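Local atomic coordinates of lumazine protein (Photobacterium kishitanii, PDB entry 3A35), a protein that binds a lumazine chromophore or its flavin analogues and, as an antenna for bacterial luciferase, probably shifts the emitted light to shorter wavelength. Residues M1-G10 with F89-N101. Residues are numbered along the deposited sequence; the frame is centred on the assembly and turned at random.
With RBF (riboflavin), chain C.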
loop_
_atom_site.group_PDB
_atom_site.type_symbol
_atom_site.label_atom_id
_atom_site.label_comp_id
_atom_site.label_asym_id
_atom_site.label_seq_id
_atom_site.Cartn_x
_atom_site.Cartn_y
_atom_site.Cartn_z
ATOM N N MET A 1 10.729 -7.809 8.136
ATOM C CA MET A 1 10.027 -6.607 7.573
ATOM C C MET A 1 10.540 -6.053 6.227
ATOM O O MET A 1 11.228 -6.748 5.542
ATOM C CB MET A 1 9.657 -5.553 8.606
ATOM C CG MET A 1 10.772 -4.725 9.050
ATOM S SD MET A 1 10.295 -4.191 10.754
ATOM C CE MET A 1 11.839 -3.504 11.375
ATOM N N PHE A 2 10.028 -4.902 5.816
ATOM C CA PHE A 2 9.996 -4.493 4.381
ATOM C C PHE A 2 10.540 -3.076 4.221
ATOM O O PHE A 2 10.637 -2.341 5.188
ATOM C CB PHE A 2 8.497 -4.575 3.883
ATOM C CG PHE A 2 7.914 -5.940 3.901
ATOM C CD1 PHE A 2 8.007 -6.721 2.851
ATOM C CD2 PHE A 2 7.229 -6.394 5.022
ATOM C CE1 PHE A 2 7.423 -7.963 2.805
ATOM C CE2 PHE A 2 6.683 -7.668 5.083
ATOM C CZ PHE A 2 6.739 -8.449 3.926
ATOM N N LYS A 3 10.950 -2.765 3.002
ATOM C CA LYS A 3 11.585 -1.440 2.793
ATOM C C LYS A 3 10.583 -0.345 2.567
ATOM O O LYS A 3 10.843 0.861 2.678
ATOM C CB LYS A 3 12.454 -1.490 1.547
ATOM C CG LYS A 3 13.575 -2.513 1.656
ATOM C CD LYS A 3 14.429 -2.792 0.379
ATOM C CE LYS A 3 15.750 -3.433 0.862
ATOM N NZ LYS A 3 16.431 -4.428 -0.007
ATOM N N GLY A 4 9.353 -0.723 2.187
ATOM C CA GLY A 4 8.549 0.337 1.672
ATOM C C GLY A 4 8.948 0.982 0.356
ATOM O O GLY A 4 8.681 2.097 0.103
ATOM N N ILE A 5 9.524 0.144 -0.473
ATOM C CA ILE A 5 9.860 0.417 -1.828
ATOM C C ILE A 5 9.163 -0.607 -2.687
ATOM O O ILE A 5 9.427 -1.824 -2.625
ATOM C CB ILE A 5 11.446 0.306 -2.084
ATOM C CG1 ILE A 5 12.077 1.403 -1.231
ATOM C CG2 ILE A 5 11.712 0.586 -3.506
ATOM C CD1 ILE A 5 13.613 1.284 -1.209
ATOM N N VAL A 6 8.200 -0.040 -3.381
ATOM C CA VAL A 6 7.332 -0.889 -4.251
ATOM C C VAL A 6 8.059 -1.455 -5.413
ATOM O O VAL A 6 8.719 -0.690 -6.193
ATOM C CB VAL A 6 6.047 -0.069 -4.667
ATOM C CG1 VAL A 6 5.162 -0.870 -5.657
ATOM C CG2 VAL A 6 5.264 0.320 -3.416
ATOM N N GLN A 7 7.983 -2.727 -5.616
ATOM C CA GLN A 7 8.736 -3.418 -6.660
ATOM C C GLN A 7 7.951 -3.618 -7.910
ATOM O O GLN A 7 8.537 -3.813 -9.001
ATOM C CB GLN A 7 9.096 -4.806 -6.172
ATOM C CG GLN A 7 10.057 -4.770 -5.042
ATOM C CD GLN A 7 10.114 -6.084 -4.259
ATOM O OE1 GLN A 7 9.400 -7.029 -4.472
ATOM N NE2 GLN A 7 11.072 -6.098 -3.276
ATOM N N GLY A 8 6.623 -3.500 -7.888
ATOM C CA GLY A 8 5.831 -3.585 -9.168
ATOM C C GLY A 8 4.359 -3.426 -8.791
ATOM O O GLY A 8 4.013 -3.300 -7.618
ATOM N N ALA A 9 3.556 -3.522 -9.799
ATOM C CA ALA A 9 2.121 -3.262 -9.644
ATOM C C ALA A 9 1.449 -4.569 -10.051
ATOM O O ALA A 9 1.795 -5.204 -11.051
ATOM C CB ALA A 9 1.750 -2.160 -10.660
ATOM N N GLY A 10 0.445 -4.955 -9.243
ATOM C CA GLY A 10 -0.464 -6.005 -9.617
ATOM C C GLY A 10 -1.817 -5.429 -10.102
ATOM O O GLY A 10 -2.127 -4.286 -9.739
ATOM N N PHE A 89 18.266 -10.997 1.120
ATOM C CA PHE A 89 19.572 -11.279 1.786
ATOM C C PHE A 89 19.714 -10.148 2.751
ATOM O O PHE A 89 20.851 -9.711 3.018
ATOM C CB PHE A 89 20.669 -11.293 0.706
ATOM C CG PHE A 89 20.581 -12.551 -0.117
ATOM C CD1 PHE A 89 20.968 -13.761 0.450
ATOM C CD2 PHE A 89 20.025 -12.552 -1.381
ATOM C CE1 PHE A 89 20.818 -14.947 -0.250
ATOM C CE2 PHE A 89 19.862 -13.748 -2.070
ATOM C CZ PHE A 89 20.252 -14.932 -1.497
ATOM N N GLY A 90 18.572 -9.629 3.252
ATOM C CA GLY A 90 18.594 -8.761 4.441
ATOM C C GLY A 90 18.520 -7.290 4.072
ATOM O O GLY A 90 18.652 -6.959 2.903
ATOM N N SER A 91 18.415 -6.397 5.083
ATOM C CA SER A 91 18.484 -4.955 4.831
ATOM C C SER A 91 18.717 -4.202 6.140
ATOM O O SER A 91 18.515 -4.767 7.171
ATOM C CB SER A 91 17.225 -4.438 4.098
ATOM O OG SER A 91 16.058 -4.724 4.839
ATOM N N LEU A 92 19.292 -2.996 6.060
ATOM C CA LEU A 92 19.335 -1.974 7.148
ATOM C C LEU A 92 18.424 -1.055 6.417
ATOM O O LEU A 92 18.891 -0.069 5.828
ATOM C CB LEU A 92 20.702 -1.295 7.154
ATOM C CG LEU A 92 22.030 -2.055 7.114
ATOM C CD1 LEU A 92 22.886 -1.433 6.075
ATOM C CD2 LEU A 92 22.765 -2.024 8.422
ATOM N N LEU A 93 17.122 -1.214 6.539
ATOM C CA LEU A 93 16.283 -0.296 7.289
ATOM C C LEU A 93 16.492 0.345 8.653
ATOM O O LEU A 93 16.685 -0.283 9.731
ATOM C CB LEU A 93 14.843 -0.268 6.760
ATOM C CG LEU A 93 14.969 0.316 5.340
ATOM C CD1 LEU A 93 15.280 -0.801 4.298
ATOM C CD2 LEU A 93 13.805 1.214 4.901
ATOM N N GLY A 94 16.387 1.656 8.511
ATOM C CA GLY A 94 16.663 2.598 9.515
ATOM C C GLY A 94 16.479 3.820 8.662
ATOM O O GLY A 94 17.389 4.169 7.881
ATOM N N LYS A 95 15.246 4.342 8.675
ATOM C CA LYS A 95 14.099 3.506 8.992
ATOM C C LYS A 95 12.669 4.040 8.751
ATOM O O LYS A 95 11.863 4.358 9.659
ATOM C CB LYS A 95 14.237 2.696 10.276
ATOM C CG LYS A 95 13.568 1.346 10.057
ATOM C CD LYS A 95 13.775 0.330 11.206
ATOM C CE LYS A 95 12.687 0.419 12.271
ATOM N NZ LYS A 95 13.099 -0.447 13.441
ATOM N N GLY A 96 12.365 4.150 7.495
ATOM C CA GLY A 96 10.957 4.119 7.149
ATOM C C GLY A 96 10.686 2.622 6.955
ATOM O O GLY A 96 9.904 2.275 6.088
ATOM N N ALA A 97 11.365 1.687 7.577
ATOM C CA ALA A 97 10.949 0.282 7.395
ATOM C C ALA A 97 9.511 0.060 7.694
ATOM O O ALA A 97 8.993 0.620 8.583
ATOM C CB ALA A 97 11.761 -0.748 8.203
ATOM N N LEU A 98 8.917 -0.814 6.909
ATOM C CA LEU A 98 7.441 -1.108 7.190
ATOM C C LEU A 98 7.259 -2.462 7.701
ATOM O O LEU A 98 7.987 -3.392 7.312
ATOM C CB LEU A 98 6.656 -0.961 5.810
ATOM C CG LEU A 98 6.690 0.426 5.198
ATOM C CD1 LEU A 98 5.797 0.303 3.869
ATOM C CD2 LEU A 98 6.224 1.484 6.070
ATOM N N THR A 99 6.308 -2.630 8.620
ATOM C CA THR A 99 5.957 -3.932 9.121
ATOM C C THR A 99 4.850 -4.688 8.363
ATOM O O THR A 99 4.769 -5.902 8.440
ATOM C CB THR A 99 5.432 -3.891 10.589
ATOM O OG1 THR A 99 4.183 -3.230 10.699
ATOM C CG2 THR A 99 6.415 -3.256 11.564
ATOM N N GLY A 100 4.081 -3.879 7.584
ATOM C CA GLY A 100 2.904 -4.547 6.897
ATOM C C GLY A 100 1.651 -4.499 7.755
ATOM O O GLY A 100 0.610 -5.038 7.338
ATOM N N ASN A 101 1.655 -3.945 8.949
ATOM C CA ASN A 101 0.461 -3.850 9.835
ATOM C C ASN A 101 -0.136 -2.499 9.535
ATOM O O ASN A 101 0.343 -1.447 9.991
ATOM C CB ASN A 101 0.847 -3.871 11.344
ATOM C CG ASN A 101 -0.393 -3.720 12.208
ATOM O OD1 ASN A 101 -0.458 -2.824 13.038
ATOM N ND2 ASN A 101 -1.310 -4.547 12.046
HETATM N N1 RBF C . -4.434 -10.487 6.999
HETATM C C2 RBF C . -5.288 -10.988 6.083
HETATM O O2 RBF C . -6.457 -10.510 5.949
HETATM N N3 RBF C . -4.941 -11.995 5.189
HETATM C C4 RBF C . -3.640 -12.554 5.199
HETATM O O4 RBF C . -3.384 -13.445 4.379
HETATM C C4A RBF C . -2.804 -12.065 6.220
HETATM N N5 RBF C . -1.504 -12.691 6.340
HETATM C C5A RBF C . -0.667 -12.192 7.337
HETATM C C6 RBF C . 0.532 -12.885 7.528
HETATM C C7 RBF C . 1.353 -12.380 8.575
HETATM C C7M RBF C . 2.658 -13.196 8.813
HETATM C C8 RBF C . 1.044 -11.293 9.333
HETATM C C8M RBF C . 1.996 -10.819 10.349
HETATM C C9 RBF C . -0.187 -10.583 9.108
HETATM C C9A RBF C . -1.075 -11.104 8.162
HETATM N N10 RBF C . -2.363 -10.497 7.977
HETATM C C10 RBF C . -3.205 -11.056 7.051
HETATM C "C1'" RBF C . -2.853 -9.485 8.820
HETATM C "C2'" RBF C . -2.857 -8.085 8.240
HETATM O "O2'" RBF C . -1.502 -7.751 7.789
HETATM C "C3'" RBF C . -3.254 -7.109 9.217
HETATM O "O3'" RBF C . -4.645 -7.568 9.653
HETATM C "C4'" RBF C . -3.527 -5.711 8.637
HETATM O "O4'" RBF C . -2.266 -5.092 8.298
HETATM C "C5'" RBF C . -4.245 -4.792 9.634
HETATM O "O5'" RBF C . -4.608 -3.538 9.056
#
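Phe2 and Leu98 form a single antiparallel beta bridge, a hydrogen-bonded pair that ties the N-terminus to the linker between the two six-stranded barrels of this riboflavin synthase-like fold. Phe2 N gives to Leu98 O (2.9 Å, N-H...O 148°) and Leu98 N to Phe2 O (2.9 Å, 162°). They meet their carbonyls differently, the first almost head-on to Leu98 O, the second from well above the carbonyl plane of Phe2. Phe2 O also takes a CA-H...O contact from Ala97 CA at 3.4 Å. Leu98 O lies in plane at the edge of the Phe2 ring, 3.9 Å from CD2.

The next amide, Lys3 N, is satisfied by Glu84 at the end of strand 80-84. Across the bridge Leu98 CD1 packs on Gly4 CA at 3.5 Å, while Leu93 CD1 meets Lys3 CG where the two side chains cross nearly at right angles. With chi1 at 67°, Thr99 OG1 turns back over its own backbone, where it accepts from Asn101 N in an ST turn and hydrogen-bonds Glu181 OE2 of the second barrel, while Gly100 N gives to Glu181 OE1. Within this turn the linker reaches the riboflavin ribityl chain: Gly100 O lies 3.0 Å from RBF O4'.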